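Local coordinates for protein ribonuclease VapC5 (Mycobacterium tuberculosis, PDB 3DBO) that probably acts as the toxic, magnesium-dependent ribonuclease of a type II toxin-antitoxin system, showing limited RNA cleavage in complex with its antitoxin VapB5, at residues P20-A32 against P45-L58. Sequence-based numbering, arbitrary orientation.
Sequences PAAGVLDTSVFIA and PDRVATTVVTLAEL. With NA (sodium ion), chain C.
T27 OG1 donates a hydrogen bond to E57 OE1, 2.6 Å away, meeting the carboxylate oxygen nearly along its C-O bond, and itself accepts from T54 OG1. T27 and T54 run past one another in opposite senses; with OG1 anti to its carbonyl carbon (T27 chi1 -51°), T27 turns its hydroxyl to both helix residues and its methyl CG2 toward L58 CD2. T54 OG1 binds the sodium ion at 2.6 Å, together with T51 OG1 and L25 O, which is consistent with its giving its hydrogen to T27. T51 OG1 also accepts a weak capping bond from V53 N at the start of helix 52-64. L25 O has a second partner, T50 OG1, whose approach lies 40° out of the carbonyl plane. Beside this polar cluster, L58 CD1 sits over one face of the F30 ring, 4.2 Å from the centroid and offset toward the rim, a CH-pi contact, while T54 CG2 reaches the ring obliquely. Along the strands, L25 spreads its two methyls against V48 on one face of the sheet; on the other, V24 CG1 and T51 CG2 meet tightly at 3.4 Å. Backbone bonds alternating from R47 N to A21 O through L25 N to A49 O establish that 22-25 and 47-51 pair in parallel. D26 OD1 accepts from V29 N, three residues on, making an Asx motif, and also from S28 OG, while OD2 bonds T131 OG1. E57 OE2 forms a salt bridge with R112 and accepts from N114. Strand 22-25 leads into D26, predicted with nearby D115 to bind magnesium, and strand 47-51 into the helix carrying E57, consistent with the acidic cluster of PIN-domain nucleases.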
# COMPACT_ATOMS: atom_id res chain seq x y z
N PRO B 20 -13.93 -0.88 9.34
CA PRO B 20 -13.45 0.10 10.31
C PRO B 20 -13.69 1.50 9.78
O PRO B 20 -14.06 1.66 8.62
CB PRO B 20 -11.94 -0.21 10.38
CG PRO B 20 -11.63 -0.91 9.10
CD PRO B 20 -12.85 -1.72 8.80
N ALA B 21 -13.48 2.51 10.63
CA ALA B 21 -13.66 3.91 10.23
C ALA B 21 -12.64 4.35 9.18
O ALA B 21 -12.97 5.06 8.23
CB ALA B 21 -13.61 4.81 11.45
N ALA B 22 -11.39 3.93 9.35
CA ALA B 22 -10.30 4.36 8.47
C ALA B 22 -9.36 3.20 8.13
O ALA B 22 -9.33 2.18 8.82
CB ALA B 22 -9.53 5.50 9.11
N GLY B 23 -8.61 3.35 7.05
CA GLY B 23 -7.62 2.35 6.70
C GLY B 23 -6.51 2.91 5.83
O GLY B 23 -6.60 4.02 5.31
N VAL B 24 -5.46 2.11 5.69
CA VAL B 24 -4.27 2.49 4.94
C VAL B 24 -4.11 1.64 3.69
O VAL B 24 -3.92 0.43 3.80
CB VAL B 24 -3.00 2.34 5.83
CG1 VAL B 24 -1.75 2.68 5.02
CG2 VAL B 24 -3.13 3.20 7.07
N LEU B 25 -4.20 2.25 2.51
CA LEU B 25 -4.06 1.55 1.23
C LEU B 25 -2.60 1.22 0.97
O LEU B 25 -1.73 2.06 1.21
CB LEU B 25 -4.58 2.43 0.09
CG LEU B 25 -5.97 3.03 0.34
CD1 LEU B 25 -6.25 4.15 -0.67
CD2 LEU B 25 -7.03 1.90 0.27
N ASP B 26 -2.34 -0.00 0.51
CA ASP B 26 -1.01 -0.39 0.07
C ASP B 26 -0.90 -0.07 -1.42
O ASP B 26 -1.84 0.50 -2.00
CB ASP B 26 -0.75 -1.87 0.37
CG ASP B 26 -1.38 -2.81 -0.66
OD1 ASP B 26 -2.37 -2.42 -1.31
OD2 ASP B 26 -0.85 -3.93 -0.83
N THR B 27 0.19 -0.48 -2.07
CA THR B 27 0.35 -0.16 -3.49
C THR B 27 -0.57 -0.96 -4.42
O THR B 27 -1.05 -0.43 -5.42
CB THR B 27 1.83 -0.31 -3.92
OG1 THR B 27 2.64 0.44 -2.99
CG2 THR B 27 2.04 0.23 -5.30
N SER B 28 -0.83 -2.22 -4.06
CA SER B 28 -1.61 -3.13 -4.90
C SER B 28 -3.04 -2.66 -5.20
O SER B 28 -3.58 -2.93 -6.29
CB SER B 28 -1.62 -4.55 -4.29
OG SER B 28 -2.44 -4.60 -3.14
N VAL B 29 -3.66 -1.92 -4.29
CA VAL B 29 -5.01 -1.37 -4.52
C VAL B 29 -5.02 -0.39 -5.72
O VAL B 29 -6.04 -0.26 -6.42
CB VAL B 29 -5.66 -0.71 -3.27
CG1 VAL B 29 -5.81 -1.71 -2.13
CG2 VAL B 29 -4.89 0.52 -2.81
N PHE B 30 -3.89 0.29 -5.96
CA PHE B 30 -3.79 1.27 -7.05
C PHE B 30 -3.57 0.60 -8.42
O PHE B 30 -3.73 1.24 -9.46
CB PHE B 30 -2.65 2.30 -6.78
CG PHE B 30 -2.94 3.21 -5.65
CD1 PHE B 30 -3.58 4.43 -5.88
CD2 PHE B 30 -2.59 2.87 -4.34
CE1 PHE B 30 -3.87 5.28 -4.84
CE2 PHE B 30 -2.89 3.71 -3.29
CZ PHE B 30 -3.52 4.93 -3.52
N ILE B 31 -3.23 -0.68 -8.42
CA ILE B 31 -2.92 -1.42 -9.64
C ILE B 31 -4.12 -2.27 -10.12
O ILE B 31 -4.83 -2.85 -9.30
CB ILE B 31 -1.66 -2.29 -9.45
CG1 ILE B 31 -0.52 -1.45 -8.86
CG2 ILE B 31 -1.24 -2.93 -10.78
CD1 ILE B 31 0.74 -2.26 -8.51
N ALA B 32 -4.35 -2.30 -11.43
CA ALA B 32 -5.40 -3.19 -12.01
C ALA B 32 -5.00 -4.67 -11.89
O ALA B 32 -3.83 -5.03 -12.13
CB ALA B 32 -5.69 -2.83 -13.49
N PRO B 45 -12.66 0.90 4.09
CA PRO B 45 -13.15 1.77 5.15
C PRO B 45 -13.66 3.09 4.60
O PRO B 45 -13.38 3.44 3.44
CB PRO B 45 -11.92 1.99 6.04
CG PRO B 45 -11.08 0.81 5.80
CD PRO B 45 -11.28 0.44 4.36
N ASP B 46 -14.41 3.80 5.43
CA ASP B 46 -15.04 5.06 5.06
C ASP B 46 -14.04 6.16 4.69
O ASP B 46 -14.30 6.94 3.78
CB ASP B 46 -15.93 5.55 6.21
CG ASP B 46 -17.13 4.65 6.43
OD1 ASP B 46 -17.69 4.11 5.43
OD2 ASP B 46 -17.52 4.50 7.62
N ARG B 47 -12.92 6.20 5.41
CA ARG B 47 -11.87 7.18 5.18
C ARG B 47 -10.58 6.42 4.89
O ARG B 47 -10.29 5.46 5.61
CB ARG B 47 -11.68 8.05 6.42
CG ARG B 47 -12.84 9.02 6.73
CD ARG B 47 -12.97 10.08 5.63
NE ARG B 47 -13.63 11.29 6.11
CZ ARG B 47 -13.00 12.34 6.62
NH1 ARG B 47 -11.67 12.34 6.72
NH2 ARG B 47 -13.69 13.39 7.03
N VAL B 48 -9.84 6.82 3.86
CA VAL B 48 -8.58 6.13 3.50
C VAL B 48 -7.37 7.08 3.40
O VAL B 48 -7.52 8.26 3.05
CB VAL B 48 -8.69 5.30 2.19
CG1 VAL B 48 -9.65 4.12 2.37
CG2 VAL B 48 -9.10 6.17 0.99
N ALA B 49 -6.20 6.56 3.75
CA ALA B 49 -4.91 7.24 3.51
C ALA B 49 -3.98 6.23 2.83
O ALA B 49 -4.32 5.05 2.69
CB ALA B 49 -4.30 7.72 4.83
N THR B 50 -2.81 6.67 2.38
CA THR B 50 -1.80 5.70 1.98
C THR B 50 -0.50 6.07 2.72
O THR B 50 -0.53 6.85 3.69
CB THR B 50 -1.67 5.60 0.44
OG1 THR B 50 -0.84 4.49 0.09
CG2 THR B 50 -1.13 6.93 -0.19
N THR B 51 0.62 5.48 2.28
CA THR B 51 1.88 5.81 2.94
C THR B 51 2.89 6.31 1.92
O THR B 51 2.68 6.22 0.70
CB THR B 51 2.50 4.58 3.69
OG1 THR B 51 3.06 3.69 2.72
CG2 THR B 51 1.45 3.82 4.57
N VAL B 52 4.01 6.79 2.44
CA VAL B 52 5.11 7.26 1.60
C VAL B 52 5.72 6.13 0.77
O VAL B 52 6.31 6.39 -0.28
CB VAL B 52 6.22 7.93 2.47
CG1 VAL B 52 5.72 9.30 2.96
CG2 VAL B 52 6.65 7.04 3.65
N VAL B 53 5.58 4.89 1.25
CA VAL B 53 6.12 3.74 0.51
C VAL B 53 5.38 3.62 -0.83
O VAL B 53 6.00 3.37 -1.87
CB VAL B 53 6.01 2.43 1.32
CG1 VAL B 53 6.46 1.25 0.51
CG2 VAL B 53 6.85 2.58 2.65
N THR B 54 4.05 3.76 -0.78
CA THR B 54 3.25 3.69 -2.01
C THR B 54 3.52 4.90 -2.90
O THR B 54 3.62 4.74 -4.12
CB THR B 54 1.75 3.56 -1.70
OG1 THR B 54 1.52 2.28 -1.10
CG2 THR B 54 0.89 3.68 -2.99
N LEU B 55 3.68 6.08 -2.31
CA LEU B 55 4.09 7.27 -3.11
C LEU B 55 5.37 6.94 -3.90
O LEU B 55 5.46 7.17 -5.11
CB LEU B 55 4.29 8.51 -2.20
CG LEU B 55 4.71 9.80 -2.90
CD1 LEU B 55 3.76 10.19 -4.01
CD2 LEU B 55 4.92 10.99 -1.90
N ALA B 56 6.35 6.36 -3.21
CA ALA B 56 7.62 5.97 -3.84
C ALA B 56 7.43 4.93 -4.95
O ALA B 56 8.01 5.03 -6.03
CB ALA B 56 8.56 5.41 -2.77
N GLU B 57 6.62 3.92 -4.66
CA GLU B 57 6.44 2.82 -5.59
C GLU B 57 5.69 3.23 -6.86
O GLU B 57 6.07 2.84 -7.96
CB GLU B 57 5.78 1.64 -4.88
CG GLU B 57 6.81 0.96 -3.96
CD GLU B 57 6.29 -0.28 -3.26
OE1 GLU B 57 5.05 -0.44 -3.13
OE2 GLU B 57 7.13 -1.11 -2.83
N LEU B 58 4.66 4.06 -6.70
CA LEU B 58 3.92 4.62 -7.85
C LEU B 58 4.83 5.54 -8.68
O LEU B 58 4.77 5.53 -9.91
CB LEU B 58 2.65 5.34 -7.39
CG LEU B 58 1.59 4.45 -6.71
CD1 LEU B 58 0.43 5.32 -6.30
CD2 LEU B 58 1.16 3.32 -7.66
NA NA C . 1.10 2.34 1.46